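Local coordinates for CPXV203 protein (Cowpox virus, PDB 4HKJ), which probably lets cowpox virus evade host immunity by binding class I MHC molecules and keeping them from the cell surface, at residues W15-G20 / Y148-E153; I69-Q74 / L181-N186; K26-K31 / D111-G116. All coordinates share one frame; numbering follows the deposited sequence.

Contact 1 (W15-G20 / Y148-E153)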
loop_
_atom_site.group_PDB
_atom_site.type_symbol
_atom_site.label_atom_id
_atom_site.label_comp_id
_atom_site.label_asym_id
_atom_site.label_seq_id
_atom_site.Cartn_x
_atom_site.Cartn_y
_atom_site.Cartn_z
ATOM N N TRP D 15 -11.503 23.597 -1.093
ATOM C CA TRP D 15 -10.448 22.645 -1.425
ATOM C C TRP D 15 -9.566 22.332 -0.220
ATOM O O TRP D 15 -9.147 23.233 0.503
ATOM C CB TRP D 15 -9.604 23.166 -2.589
ATOM C CG TRP D 15 -10.279 23.027 -3.916
ATOM C CD1 TRP D 15 -11.329 23.763 -4.383
ATOM C CD2 TRP D 15 -9.951 22.094 -4.952
ATOM N NE1 TRP D 15 -11.677 23.344 -5.644
ATOM C CE2 TRP D 15 -10.845 22.321 -6.017
ATOM C CE3 TRP D 15 -8.987 21.092 -5.084
ATOM C CZ2 TRP D 15 -10.804 21.581 -7.197
ATOM C CZ3 TRP D 15 -8.948 20.357 -6.256
ATOM C CH2 TRP D 15 -9.851 20.606 -7.297
ATOM N N LYS D 16 -9.290 21.049 -0.009
ATOM C CA LYS D 16 -8.471 20.622 1.119
ATOM C C LYS D 16 -7.231 19.856 0.669
ATOM O O LYS D 16 -7.282 19.072 -0.281
ATOM C CB LYS D 16 -9.293 19.769 2.089
ATOM C CG LYS D 16 -10.501 20.485 2.662
ATOM C CD LYS D 16 -11.114 19.713 3.817
ATOM C CE LYS D 16 -12.260 20.490 4.444
ATOM N NZ LYS D 16 -12.841 19.781 5.617
ATOM N N LEU D 17 -6.119 20.087 1.358
ATOM C CA LEU D 17 -4.862 19.428 1.029
ATOM C C LEU D 17 -4.303 18.650 2.214
ATOM O O LEU D 17 -4.154 19.189 3.311
ATOM C CB LEU D 17 -3.829 20.450 0.552
ATOM C CG LEU D 17 -2.416 19.914 0.289
ATOM C CD1 LEU D 17 -2.432 18.841 -0.789
ATOM C CD2 LEU D 17 -1.472 21.045 -0.088
ATOM N N LYS D 18 -3.996 17.377 1.982
ATOM C CA LYS D 18 -3.374 16.543 3.000
ATOM C C LYS D 18 -2.192 15.779 2.421
ATOM O O LYS D 18 -2.344 15.011 1.471
ATOM C CB LYS D 18 -4.379 15.557 3.591
ATOM C CG LYS D 18 -3.761 14.580 4.580
ATOM C CD LYS D 18 -4.781 13.579 5.093
ATOM C CE LYS D 18 -5.906 14.270 5.846
ATOM N NZ LYS D 18 -6.898 13.290 6.364
ATOM N N ILE D 19 -1.014 15.998 2.994
ATOM C CA ILE D 19 0.175 15.255 2.601
ATOM C C ILE D 19 0.649 14.373 3.751
ATOM O O ILE D 19 1.066 14.872 4.796
ATOM C CB ILE D 19 1.320 16.191 2.175
ATOM C CG1 ILE D 19 0.884 17.077 1.009
ATOM C CG2 ILE D 19 2.550 15.383 1.796
ATOM C CD1 ILE D 19 1.983 17.973 0.474
ATOM N N GLY D 20 0.576 13.061 3.554
ATOM C CA GLY D 20 1.047 12.114 4.546
ATOM C C GLY D 20 2.419 11.584 4.179
ATOM O O GLY D 20 2.732 11.424 3.000
ATOM N N TYR D 148 -0.846 11.317 -0.892
ATOM C CA TYR D 148 -1.229 12.635 -1.384
ATOM C C TYR D 148 -2.725 12.715 -1.681
ATOM O O TYR D 148 -3.297 11.817 -2.301
ATOM C CB TYR D 148 -0.391 12.988 -2.619
ATOM C CG TYR D 148 -1.069 13.879 -3.636
ATOM C CD1 TYR D 148 -1.328 15.215 -3.360
ATOM C CD2 TYR D 148 -1.420 13.387 -4.887
ATOM C CE1 TYR D 148 -1.936 16.031 -4.294
ATOM C CE2 TYR D 148 -2.026 14.195 -5.828
ATOM C CZ TYR D 148 -2.284 15.516 -5.526
ATOM O OH TYR D 148 -2.889 16.327 -6.458
ATOM N N SER D 149 -3.351 13.793 -1.221
ATOM C CA SER D 149 -4.781 13.999 -1.413
ATOM C C SER D 149 -5.107 15.484 -1.544
ATOM O O SER D 149 -4.796 16.277 -0.653
ATOM C CB SER D 149 -5.569 13.382 -0.258
ATOM O OG SER D 149 -6.965 13.512 -0.468
ATOM N N PHE D 150 -5.735 15.852 -2.656
ATOM C CA PHE D 150 -6.042 17.249 -2.940
ATOM C C PHE D 150 -7.300 17.358 -3.797
ATOM O O PHE D 150 -7.246 17.189 -5.016
ATOM C CB PHE D 150 -4.858 17.909 -3.652
ATOM C CG PHE D 150 -4.968 19.403 -3.765
ATOM C CD1 PHE D 150 -5.144 20.183 -2.637
ATOM C CD2 PHE D 150 -4.873 20.029 -4.997
ATOM C CE1 PHE D 150 -5.237 21.558 -2.732
ATOM C CE2 PHE D 150 -4.964 21.406 -5.100
ATOM C CZ PHE D 150 -5.147 22.171 -3.965
HETATM N N MSE D 151 -8.428 17.641 -3.155
HETATM C CA MSE D 151 -9.708 17.738 -3.849
HETATM C C MSE D 151 -10.730 18.502 -3.018
HETATM O O MSE D 151 -10.508 18.768 -1.840
HETATM C CB MSE D 151 -10.243 16.344 -4.178
HETATM C CG MSE D 151 -10.339 15.422 -2.976
HETATM SE SE MSE D 151 -10.849 13.603 -3.456
HETATM C CE MSE D 151 -10.612 12.757 -1.714
ATOM N N ASN D 152 -11.851 18.855 -3.640
ATOM C CA ASN D 152 -12.904 19.583 -2.940
ATOM C C ASN D 152 -13.866 18.665 -2.192
ATOM O O ASN D 152 -13.840 17.447 -2.369
ATOM C CB ASN D 152 -13.662 20.514 -3.895
ATOM C CG ASN D 152 -14.161 19.801 -5.137
ATOM O OD1 ASN D 152 -14.367 18.588 -5.133
ATOM N ND2 ASN D 152 -14.363 20.557 -6.209
ATOM N N GLU D 153 -14.714 19.258 -1.356
ATOM C CA GLU D 153 -15.622 18.491 -0.507
ATOM C C GLU D 153 -16.684 17.728 -1.296
ATOM O O GLU D 153 -17.205 16.720 -0.825
ATOM C CB GLU D 153 -16.289 19.402 0.526
ATOM C CG GLU D 153 -15.368 19.827 1.656
ATOM C CD GLU D 153 -14.899 18.654 2.493
ATOM O OE1 GLU D 153 -15.728 18.082 3.232
ATOM O OE2 GLU D 153 -13.705 18.302 2.408
#
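W15 lays its indole across the backbone of selenomethionine M151 and N152, with CZ3 3.6 Å from M151 CA. N152 CB sits squarely over the five-membered ring, 3.9 Å from its centroid, a CH-pi contact. A large flat residue suits this buried place, since one indole can lie on two successive backbone units. The six-membered ring meets F150 obliquely, the two planes 50° apart, and W15 CE3 lies over one face of the phenyl ring near its rim, 4.0 Å from F150 CE2. L17 takes F150 from another direction, its CB 3.5 Å from F150 CD1, so the phenyl ring has two apolar neighbours.

K16 points to the opposite face, beside E153. Its extended chain passes the carboxylate, while E153 folds back at its second torsion (chi2 -64°) to bring OE2 within 3.6 Å of K16 NZ, a long salt bridge. R156 takes the other carboxylate oxygen, E153 OE1, in a second salt bridge. A long lysine suits this exposed position, since it can reach the carboxylate at the start of the helix.

Behind these side chains is antiparallel backbone pairing. K16 N donates almost straight to M151 O (3.2 Å, 175°), with a weak bond returned from M151 N. K18 N to S149 O is 3.0 Å and S149 N to K18 O 3.1 Å. L17 and F150 form the non-hydrogen-bonded pair between them, and their side chains share the face that carries W15.

N152 ends the strand as an N-cap, its OD1 accepting the amide of E155, so strand 141-152 runs directly into helix 153-158. In the loop beyond 81-88, P94 packs on W15, and T91 bonds to the W15 backbone and touches F150. Strand 15-25 lies between the outermost strand 141-152 and strand 81-88.

Contact 2 (I69-Q74 / L181-N186)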
loop_
_atom_site.group_PDB
_atom_site.type_symbol
_atom_site.label_atom_id
_atom_site.label_comp_id
_atom_site.label_asym_id
_atom_site.label_seq_id
_atom_site.Cartn_x
_atom_site.Cartn_y
_atom_site.Cartn_z
ATOM N N ILE D 69 0.848 24.965 2.515
ATOM C CA ILE D 69 0.637 24.170 3.721
ATOM C C ILE D 69 0.375 25.069 4.927
ATOM O O ILE D 69 1.090 26.046 5.148
ATOM C CB ILE D 69 1.840 23.249 4.009
ATOM C CG1 ILE D 69 2.077 22.308 2.827
ATOM C CG2 ILE D 69 1.614 22.452 5.283
ATOM C CD1 ILE D 69 3.236 21.355 3.026
ATOM N N ALA D 70 -0.655 24.737 5.702
ATOM C CA ALA D 70 -1.054 25.561 6.841
ATOM C C ALA D 70 -0.824 24.883 8.193
ATOM O O ALA D 70 -0.416 25.533 9.155
ATOM C CB ALA D 70 -2.510 25.987 6.701
ATOM N N THR D 71 -1.087 23.581 8.263
ATOM C CA THR D 71 -1.006 22.859 9.531
ATOM C C THR D 71 -0.067 21.653 9.445
ATOM O O THR D 71 0.010 20.987 8.414
ATOM C CB THR D 71 -2.406 22.403 10.001
ATOM O OG1 THR D 71 -3.323 23.502 9.920
ATOM C CG2 THR D 71 -2.364 21.893 11.435
ATOM N N THR D 72 0.648 21.384 10.535
ATOM C CA THR D 72 1.561 20.247 10.602
ATOM C C THR D 72 1.271 19.387 11.831
ATOM O O THR D 72 1.113 19.905 12.936
ATOM C CB THR D 72 3.029 20.709 10.649
ATOM O OG1 THR D 72 3.246 21.733 9.671
ATOM C CG2 THR D 72 3.966 19.542 10.373
ATOM N N LYS D 73 1.198 18.073 11.631
ATOM C CA LYS D 73 0.953 17.139 12.725
ATOM C C LYS D 73 1.919 15.962 12.660
ATOM O O LYS D 73 2.355 15.567 11.578
ATOM C CB LYS D 73 -0.488 16.627 12.688
ATOM C CG LYS D 73 -1.543 17.712 12.829
ATOM C CD LYS D 73 -2.945 17.140 12.718
ATOM C CE LYS D 73 -3.991 18.234 12.824
ATOM N NZ LYS D 73 -5.374 17.691 12.757
ATOM N N GLN D 74 2.254 15.409 13.821
ATOM C CA GLN D 74 3.151 14.260 13.892
ATOM C C GLN D 74 2.701 13.247 14.939
ATOM O O GLN D 74 2.030 13.594 15.912
ATOM C CB GLN D 74 4.586 14.703 14.193
ATOM C CG GLN D 74 5.261 15.472 13.069
ATOM C CD GLN D 74 6.717 15.769 13.364
ATOM O OE1 GLN D 74 7.329 16.626 12.728
ATOM N NE2 GLN D 74 7.282 15.057 14.332
ATOM N N LEU D 181 -2.351 11.510 16.588
ATOM C CA LEU D 181 -1.710 12.678 15.993
ATOM C C LEU D 181 -1.677 13.855 16.964
ATOM O O LEU D 181 -2.623 14.074 17.721
ATOM C CB LEU D 181 -2.421 13.090 14.701
ATOM C CG LEU D 181 -2.074 12.328 13.422
ATOM C CD1 LEU D 181 -2.952 12.801 12.276
ATOM C CD2 LEU D 181 -0.603 12.505 13.076
ATOM N N LYS D 182 -0.579 14.604 16.941
ATOM C CA LYS D 182 -0.444 15.795 17.771
ATOM C C LYS D 182 -0.018 16.992 16.933
ATOM O O LYS D 182 0.957 16.920 16.186
ATOM C CB LYS D 182 0.562 15.559 18.899
ATOM C CG LYS D 182 0.128 14.512 19.908
ATOM C CD LYS D 182 -1.201 14.885 20.541
ATOM C CE LYS D 182 -1.721 13.774 21.438
ATOM N NZ LYS D 182 -3.038 14.122 22.038
ATOM N N THR D 183 -0.754 18.090 17.062
ATOM C CA THR D 183 -0.462 19.301 16.304
ATOM C C THR D 183 0.859 19.920 16.751
ATOM O O THR D 183 1.070 20.164 17.939
ATOM C CB THR D 183 -1.593 20.338 16.446
ATOM O OG1 THR D 183 -2.840 19.742 16.065
ATOM C CG2 THR D 183 -1.323 21.548 15.565
ATOM N N CYS D 184 1.746 20.166 15.792
ATOM C CA CYS D 184 3.051 20.749 16.083
ATOM C C CYS D 184 2.919 22.209 16.503
ATOM O O CYS D 184 2.121 22.957 15.940
ATOM C CB CYS D 184 3.978 20.613 14.873
ATOM S SG CYS D 184 4.328 18.898 14.408
ATOM N N THR D 185 3.711 22.607 17.493
ATOM C CA THR D 185 3.585 23.931 18.094
ATOM C C THR D 185 4.733 24.867 17.720
ATOM O O THR D 185 5.739 24.444 17.153
ATOM C CB THR D 185 3.498 23.836 19.627
ATOM O OG1 THR D 185 4.711 23.276 20.145
ATOM C CG2 THR D 185 2.328 22.955 20.038
ATOM N N ASN D 186 4.569 26.144 18.051
ATOM C CA ASN D 186 5.573 27.160 17.766
ATOM C C ASN D 186 6.504 27.360 18.958
ATOM O O ASN D 186 6.409 28.359 19.670
ATOM C CB ASN D 186 4.892 28.484 17.407
ATOM C CG ASN D 186 5.824 29.458 16.706
ATOM O OD1 ASN D 186 7.042 29.417 16.886
ATOM N ND2 ASN D 186 5.250 30.345 15.902
#
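The amide of C184 donates to T72 O at 2.9 Å with an N-H...O angle of 168°. It is one of three backbone bonds that hold the short strand 182-183, antiparallel, as the outermost strand of a five-stranded sheet. Q74 and K182 form the hydrogen-bonded pair: Q74 N reaches K182 O at 3.1 Å, and K182 N returns to Q74 O at 3.0 Å. K73 and T183 make the non-hydrogen-bonded pair beside it. The touching parts run 120° apart end to end, and the pairing is confined to these few residues.

T72, Q74 and C184 meet V37 and T48 of the second sheet. C184 SG lies 3.8 Å from Q74 CG and 4.1 Å from T72 CG2, and its disulfide to C35 fastens the edge strand to the chain leading into strand 36-38. Cysteine suits the spot because it is compact and apolar enough to be buried while supplying a covalent tie between the ends of strands in the two sheets. With CG beside its own backbone N (chi1 -69°) and the chain extended beyond, Q74 runs its aliphatic part along the sulfur, whereas its buried amide oxygen OE1 is satisfied by a hydrogen bond with T48 OG1.

K73 and T183 share the other face, the lysine stretching obliquely across the threonine with its CE 3.8 Å from T183 OG1. A lysine serves well here, giving methylenes to its neighbour while its amine projects beyond. At the end of the pairing, L181 brings its CD2 to within 4.1 Å of K73 CB.

Strand 71-77 is paired on its other side with strand 81-88, and it begins at a classic beta bulge in which A70 and T71 both face S87. Within that bulge, the methyl group T71 CG2 lies 4.3 Å from T183 CG2.

Contact 3 (K26-K31 / D111-G116)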
loop_
_atom_site.group_PDB
_atom_site.type_symbol
_atom_site.label_atom_id
_atom_site.label_comp_id
_atom_site.label_asym_id
_atom_site.label_seq_id
_atom_site.Cartn_x
_atom_site.Cartn_y
_atom_site.Cartn_z
ATOM N N LYS D 26 16.402 3.592 10.437
ATOM C CA LYS D 26 17.357 2.558 10.057
ATOM C C LYS D 26 18.539 2.537 11.018
ATOM O O LYS D 26 19.120 3.579 11.322
ATOM C CB LYS D 26 17.849 2.782 8.626
ATOM C CG LYS D 26 18.917 1.798 8.175
ATOM C CD LYS D 26 19.329 2.052 6.733
ATOM C CE LYS D 26 20.326 1.009 6.253
ATOM N NZ LYS D 26 20.666 1.189 4.816
ATOM N N ASP D 27 18.875 1.345 11.501
ATOM C CA ASP D 27 20.019 1.134 12.391
ATOM C C ASP D 27 19.940 1.902 13.714
ATOM O O ASP D 27 20.935 2.011 14.431
ATOM C CB ASP D 27 21.338 1.447 11.670
ATOM C CG ASP D 27 21.572 0.549 10.471
ATOM O OD1 ASP D 27 21.123 -0.616 10.502
ATOM O OD2 ASP D 27 22.204 1.008 9.497
ATOM N N PHE D 28 18.760 2.425 14.036
ATOM C CA PHE D 28 18.551 3.097 15.316
ATOM C C PHE D 28 17.072 3.154 15.683
ATOM O O PHE D 28 16.203 2.955 14.834
ATOM C CB PHE D 28 19.163 4.505 15.310
ATOM C CG PHE D 28 18.261 5.568 14.743
ATOM C CD1 PHE D 28 18.128 5.730 13.374
ATOM C CD2 PHE D 28 17.562 6.420 15.584
ATOM C CE1 PHE D 28 17.303 6.713 12.854
ATOM C CE2 PHE D 28 16.736 7.402 15.069
ATOM C CZ PHE D 28 16.608 7.549 13.703
ATOM N N TYR D 29 16.794 3.419 16.955
ATOM C CA TYR D 29 15.419 3.516 17.433
ATOM C C TYR D 29 14.973 4.970 17.544
ATOM O O TYR D 29 15.534 5.743 18.321
ATOM C CB TYR D 29 15.265 2.827 18.791
ATOM C CG TYR D 29 15.290 1.314 18.738
ATOM C CD1 TYR D 29 15.376 0.640 17.526
ATOM C CD2 TYR D 29 15.217 0.560 19.901
ATOM C CE1 TYR D 29 15.398 -0.742 17.476
ATOM C CE2 TYR D 29 15.237 -0.820 19.863
ATOM C CZ TYR D 29 15.326 -1.467 18.649
ATOM O OH TYR D 29 15.345 -2.842 18.611
ATOM N N SER D 30 13.963 5.337 16.764
ATOM C CA SER D 30 13.398 6.679 16.829
ATOM C C SER D 30 12.496 6.813 18.050
ATOM O O SER D 30 11.671 5.942 18.320
ATOM C CB SER D 30 12.624 7.005 15.550
ATOM O OG SER D 30 11.665 6.005 15.262
ATOM N N LYS D 31 12.664 7.906 18.786
ATOM C CA LYS D 31 11.911 8.123 20.017
ATOM C C LYS D 31 10.697 9.020 19.792
ATOM O O LYS D 31 10.773 10.018 19.076
ATOM C CB LYS D 31 12.816 8.723 21.095
ATOM C CG LYS D 31 12.137 8.917 22.442
ATOM C CD LYS D 31 13.099 9.480 23.474
ATOM C CE LYS D 31 12.409 9.688 24.812
ATOM N NZ LYS D 31 13.343 10.230 25.836
ATOM N N ASP D 111 17.993 13.915 13.319
ATOM C CA ASP D 111 18.561 14.618 14.465
ATOM C C ASP D 111 19.051 13.662 15.546
ATOM O O ASP D 111 20.090 13.889 16.165
ATOM C CB ASP D 111 17.530 15.577 15.064
ATOM C CG ASP D 111 17.549 16.940 14.404
ATOM O OD1 ASP D 111 18.156 17.062 13.321
ATOM O OD2 ASP D 111 16.959 17.887 14.967
ATOM N N GLN D 112 18.291 12.595 15.768
ATOM C CA GLN D 112 18.582 11.643 16.835
ATOM C C GLN D 112 19.924 10.945 16.635
ATOM O O GLN D 112 20.805 11.016 17.492
ATOM C CB GLN D 112 17.457 10.609 16.935
ATOM C CG GLN D 112 17.515 9.734 18.173
ATOM C CD GLN D 112 16.245 8.933 18.372
ATOM O OE1 GLN D 112 15.234 9.181 17.714
ATOM N NE2 GLN D 112 16.288 7.966 19.281
ATOM N N GLU D 113 20.072 10.273 15.499
ATOM C CA GLU D 113 21.293 9.535 15.201
ATOM C C GLU D 113 22.267 10.389 14.397
ATOM O O GLU D 113 21.852 11.229 13.597
ATOM C CB GLU D 113 20.963 8.251 14.437
ATOM C CG GLU D 113 22.122 7.276 14.306
ATOM C CD GLU D 113 22.446 6.572 15.610
ATOM O OE1 GLU D 113 21.657 6.694 16.571
ATOM O OE2 GLU D 113 23.491 5.892 15.673
ATOM N N ALA D 114 23.561 10.173 14.616
ATOM C CA ALA D 114 24.594 10.879 13.867
ATOM C C ALA D 114 24.521 10.518 12.388
ATOM O O ALA D 114 24.830 9.394 11.994
ATOM C CB ALA D 114 25.969 10.556 14.427
ATOM N N SER D 115 24.105 11.486 11.578
ATOM C CA SER D 115 23.868 11.264 10.155
ATOM C C SER D 115 25.131 10.905 9.378
ATOM O O SER D 115 26.225 11.369 9.699
ATOM C CB SER D 115 23.204 12.496 9.534
ATOM O OG SER D 115 23.953 13.668 9.806
ATOM N N GLY D 116 24.964 10.073 8.354
ATOM C CA GLY D 116 26.057 9.702 7.477
ATOM C C GLY D 116 26.083 10.587 6.247
ATOM O O GLY D 116 27.011 10.514 5.439
#
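Two irregular loops, 26-31 and 111-116, meet here, with F28 packed against Q112 and E113. E113 places its CB over one face of the phenyl ring, 3.9 Å from the centroid, in a CH-pi contact. Its chain then bends (chi2 73°) and passes back beside F28, bringing OE1 to 3.5 Å from F28 CB. Glutamate suits this exposed position because its CB covers part of the ring while its carboxylate stays at the surface.

Q112 comes to the edge of the same ring, OE1 lying 3.5 Å from F28 CE2, with the amide plane steeply inclined to the phenyl plane. Loop 26-31 crosses from strand 15-25 in one sheet of the beta-sandwich to strand 36-38 in the other, and loop 111-116 joins strands 103-110 and 119-126 of that second sheet, so the contact lies at one end of the fold. F28, a large apolar ring, is buried among these loops and also packs on Y53 of strand 53-59 and on C140, whose disulfide partner C110 immediately precedes D111.

The glutamine is extended, with CG anti to N (chi1 -169°), which carries its amide across to the other loop's backbone. There K31 N donates to Q112 OE1 at 3.1 Å, in the carbonyl plane and on a lone pair. S30 CA approaches the same oxygen, while K31 CB lies 4.0 Å from Q112 NE2.

Overall arrangement
Contacts 1 and 2 lie on the same antiparallel sheet, their centres about 16 Å apart: contact 1 pairs the outermost strand 141-152 with 15-25, and contact 2 pairs 71-77 with the opposite outermost strand, 182-183. Strand 81-88 runs between the two pairs. Contact 3 lies in loops, its centre about 31 Å from that of contact 1, on the other side of the chain's centre, and about 22 Å from that of contact 2. Along the chain, contact 3 is nested within contact 1, whereas contact 2 alternates with both. Distant parts of the sequence are thus woven together, both within one sheet and between a loop that crosses from sheet to sheet and a loop of the second sheet.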